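PDB 5AYA: metallo-beta-lactamase from Serratia marcescens, which probably hydrolyses the beta-lactam ring of antibiotics with two zinc ions, and is held here with the inhibitor L-captopril bridging them. Local coordinates for residues T71-D76 with A96-T101. Sequence-based numbering, arbitrary orientation.
Sequences THSHED and AANVDT. With ZN (zinc ion), chain B; ZN (zinc ion), chain C; NA (sodium ion), chain E; X8Z (L-captopril), chain H.
S73 meets N98 and T101 by van der Waals contact. A chi1 of 47° tucks its OG over the face of the N98 amide, 3.2 Å above N98 CG, where the angles to OD1 and ND2 are too poor for a hydrogen bond. Its CB rests 3.6 Å from T101 CG2, while N98 ND2 passes 3.6 Å from H72 CA. Polar links run round this packing: N98 ND2 donates to T151 OG1 and to a water at 3.0 Å, and that water shares a sodium ion with T71 O, S70 O and G153 O. The zinc ions lie across 71-76 from helix 96-104; this segment carries all but the last histidine, H77, of the HxHxDH motif of metallo-beta-lactamases. H72 NE2 and H74 ND1, with H150, hold one zinc ion; D76 OD2 (2.0 Å), H77 and H215 hold the other; the captopril sulfur bridges both. Second-shell carboxylates fix the rings, D174 bonding H72 ND1 and D111 bonding H74 NE2. The metal-binding loop follows strand 65-69, with H74 as N-cap of helix 75-78, and is backed by N98 and T101 of helix 96-104, which follows the adjacent parallel strand 91-95 and sets V99 against strand 126-129.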
loop_
_atom_site.group_PDB
_atom_site.type_symbol
_atom_site.label_atom_id
_atom_site.label_comp_id
_atom_site.label_asym_id
_atom_site.label_seq_id
_atom_site.Cartn_x
_atom_site.Cartn_y
_atom_site.Cartn_z
ATOM N N THR A 71 1.047 -1.800 3.755
ATOM C CA THR A 71 1.595 -2.640 2.676
ATOM C C THR A 71 2.954 -3.167 3.115
ATOM O O THR A 71 3.107 -4.378 3.398
ATOM C CB THR A 71 1.739 -1.874 1.343
ATOM O OG1 THR A 71 2.465 -0.661 1.541
ATOM C CG2 THR A 71 0.357 -1.550 0.692
ATOM N N HIS A 72 3.915 -2.249 3.273
ATOM C CA HIS A 72 5.202 -2.609 3.888
ATOM C C HIS A 72 5.900 -1.469 4.646
ATOM O O HIS A 72 5.578 -0.284 4.464
ATOM C CB HIS A 72 6.139 -3.162 2.821
ATOM C CG HIS A 72 6.678 -2.125 1.899
ATOM N ND1 HIS A 72 6.080 -1.811 0.696
ATOM C CD2 HIS A 72 7.755 -1.314 2.012
ATOM C CE1 HIS A 72 6.733 -0.809 0.138
ATOM N NE2 HIS A 72 7.775 -0.517 0.899
ATOM N N SER A 73 6.945 -1.835 5.395
ATOM C CA SER A 73 7.439 -1.031 6.518
ATOM C C SER A 73 8.688 -0.256 6.140
ATOM O O SER A 73 9.706 -0.330 6.826
ATOM C CB SER A 73 7.741 -1.929 7.725
ATOM O OG SER A 73 8.493 -3.063 7.335
ATOM N N HIS A 74 8.640 0.417 5.000
ATOM C CA HIS A 74 9.587 1.475 4.704
ATOM C C HIS A 74 8.963 2.810 5.018
ATOM O O HIS A 74 7.739 2.955 4.946
ATOM C CB HIS A 74 9.989 1.451 3.250
ATOM C CG HIS A 74 10.821 0.276 2.898
ATOM N ND1 HIS A 74 11.136 -0.046 1.602
ATOM C CD2 HIS A 74 11.440 -0.640 3.680
ATOM C CE1 HIS A 74 11.875 -1.141 1.592
ATOM N NE2 HIS A 74 12.085 -1.515 2.842
ATOM N N GLU A 75 9.826 3.765 5.362
ATOM C CA GLU A 75 9.438 5.068 5.913
ATOM C C GLU A 75 8.378 5.810 5.069
ATOM O O GLU A 75 7.417 6.379 5.613
ATOM C CB GLU A 75 10.688 5.940 6.087
ATOM C CG GLU A 75 11.455 6.228 4.794
ATOM C CD GLU A 75 12.764 6.987 5.013
ATOM O OE1 GLU A 75 12.965 7.565 6.111
ATOM O OE2 GLU A 75 13.582 7.046 4.060
ATOM N N ASP A 76 8.532 5.737 3.755
ATOM C CA ASP A 76 7.678 6.463 2.825
ATOM C C ASP A 76 6.208 5.984 2.762
ATOM O O ASP A 76 5.353 6.745 2.286
ATOM C CB ASP A 76 8.299 6.509 1.415
ATOM C CG ASP A 76 8.530 5.135 0.804
ATOM O OD1 ASP A 76 8.791 4.157 1.549
ATOM O OD2 ASP A 76 8.581 5.065 -0.442
ATOM N N ALA A 96 3.058 -10.372 9.607
ATOM C CA ALA A 96 3.829 -10.757 10.781
ATOM C C ALA A 96 5.266 -10.235 10.749
ATOM O O ALA A 96 5.738 -9.658 11.712
ATOM C CB ALA A 96 3.806 -12.262 10.932
ATOM N N ALA A 97 5.955 -10.402 9.628
ATOM C CA ALA A 97 7.383 -10.102 9.573
ATOM C C ALA A 97 7.721 -8.601 9.613
ATOM O O ALA A 97 8.882 -8.223 9.858
ATOM C CB ALA A 97 8.010 -10.762 8.356
ATOM N N ASN A 98 6.730 -7.744 9.361
ATOM C CA ASN A 98 6.937 -6.302 9.444
ATOM C C ASN A 98 6.366 -5.683 10.749
ATOM O O ASN A 98 6.552 -4.496 11.003
ATOM C CB ASN A 98 6.318 -5.605 8.221
ATOM C CG ASN A 98 7.086 -5.853 6.907
ATOM O OD1 ASN A 98 8.181 -6.414 6.880
ATOM N ND2 ASN A 98 6.484 -5.424 5.799
ATOM N N VAL A 99 5.715 -6.483 11.587
ATOM C CA VAL A 99 5.035 -5.944 12.767
ATOM C C VAL A 99 6.003 -5.234 13.709
ATOM O O VAL A 99 5.712 -4.131 14.194
ATOM C CB VAL A 99 4.260 -7.018 13.549
ATOM C CG1 VAL A 99 4.060 -6.582 14.994
ATOM C CG2 VAL A 99 2.913 -7.298 12.902
ATOM N N ASP A 100 7.155 -5.847 13.963
ATOM C CA ASP A 100 8.137 -5.245 14.863
ATOM C C ASP A 100 8.649 -3.943 14.296
ATOM O O ASP A 100 8.766 -2.971 15.034
ATOM C CB ASP A 100 9.311 -6.187 15.149
ATOM C CG ASP A 100 8.924 -7.349 16.045
ATOM O OD1 ASP A 100 7.914 -7.235 16.779
ATOM O OD2 ASP A 100 9.640 -8.377 16.021
ATOM N N THR A 101 8.931 -3.906 12.992
ATOM C CA THR A 101 9.353 -2.659 12.362
ATOM C C THR A 101 8.318 -1.537 12.492
ATOM O O THR A 101 8.690 -0.378 12.641
ATOM C CB THR A 101 9.718 -2.848 10.880
ATOM O OG1 THR A 101 10.746 -3.825 10.763
ATOM C CG2 THR A 101 10.203 -1.544 10.264
HETATM ZN ZN ZN B . 9.691 -0.028 0.050
HETATM ZN ZN ZN C . 8.020 3.304 -1.274
HETATM NA NA NA E . 2.363 -5.460 5.776
HETATM O O1 X8Z H . 9.482 0.899 -5.639
HETATM C C4 X8Z H . 9.870 2.027 -5.346
HETATM C C2 X8Z H . 10.361 2.297 -3.947
HETATM C C1 X8Z H . 9.662 1.313 -3.036
HETATM S S X8Z H . 9.821 1.768 -1.307
HETATM C C3 X8Z H . 11.886 2.225 -3.818
HETATM N N X8Z H . 9.836 3.084 -6.174
HETATM C C8 X8Z H . 9.209 3.011 -7.498
HETATM C C9 X8Z H . 9.856 2.018 -8.399
HETATM O O3 X8Z H . 11.175 1.875 -8.343
HETATM O O2 X8Z H . 9.199 1.401 -9.226
HETATM C C5 X8Z H . 10.373 4.422 -5.889
HETATM C C6 X8Z H . 10.023 5.292 -7.091
HETATM C C7 X8Z H . 9.379 4.391 -8.127
HETATM O O HOH W 1 4.317 -3.629 6.824
#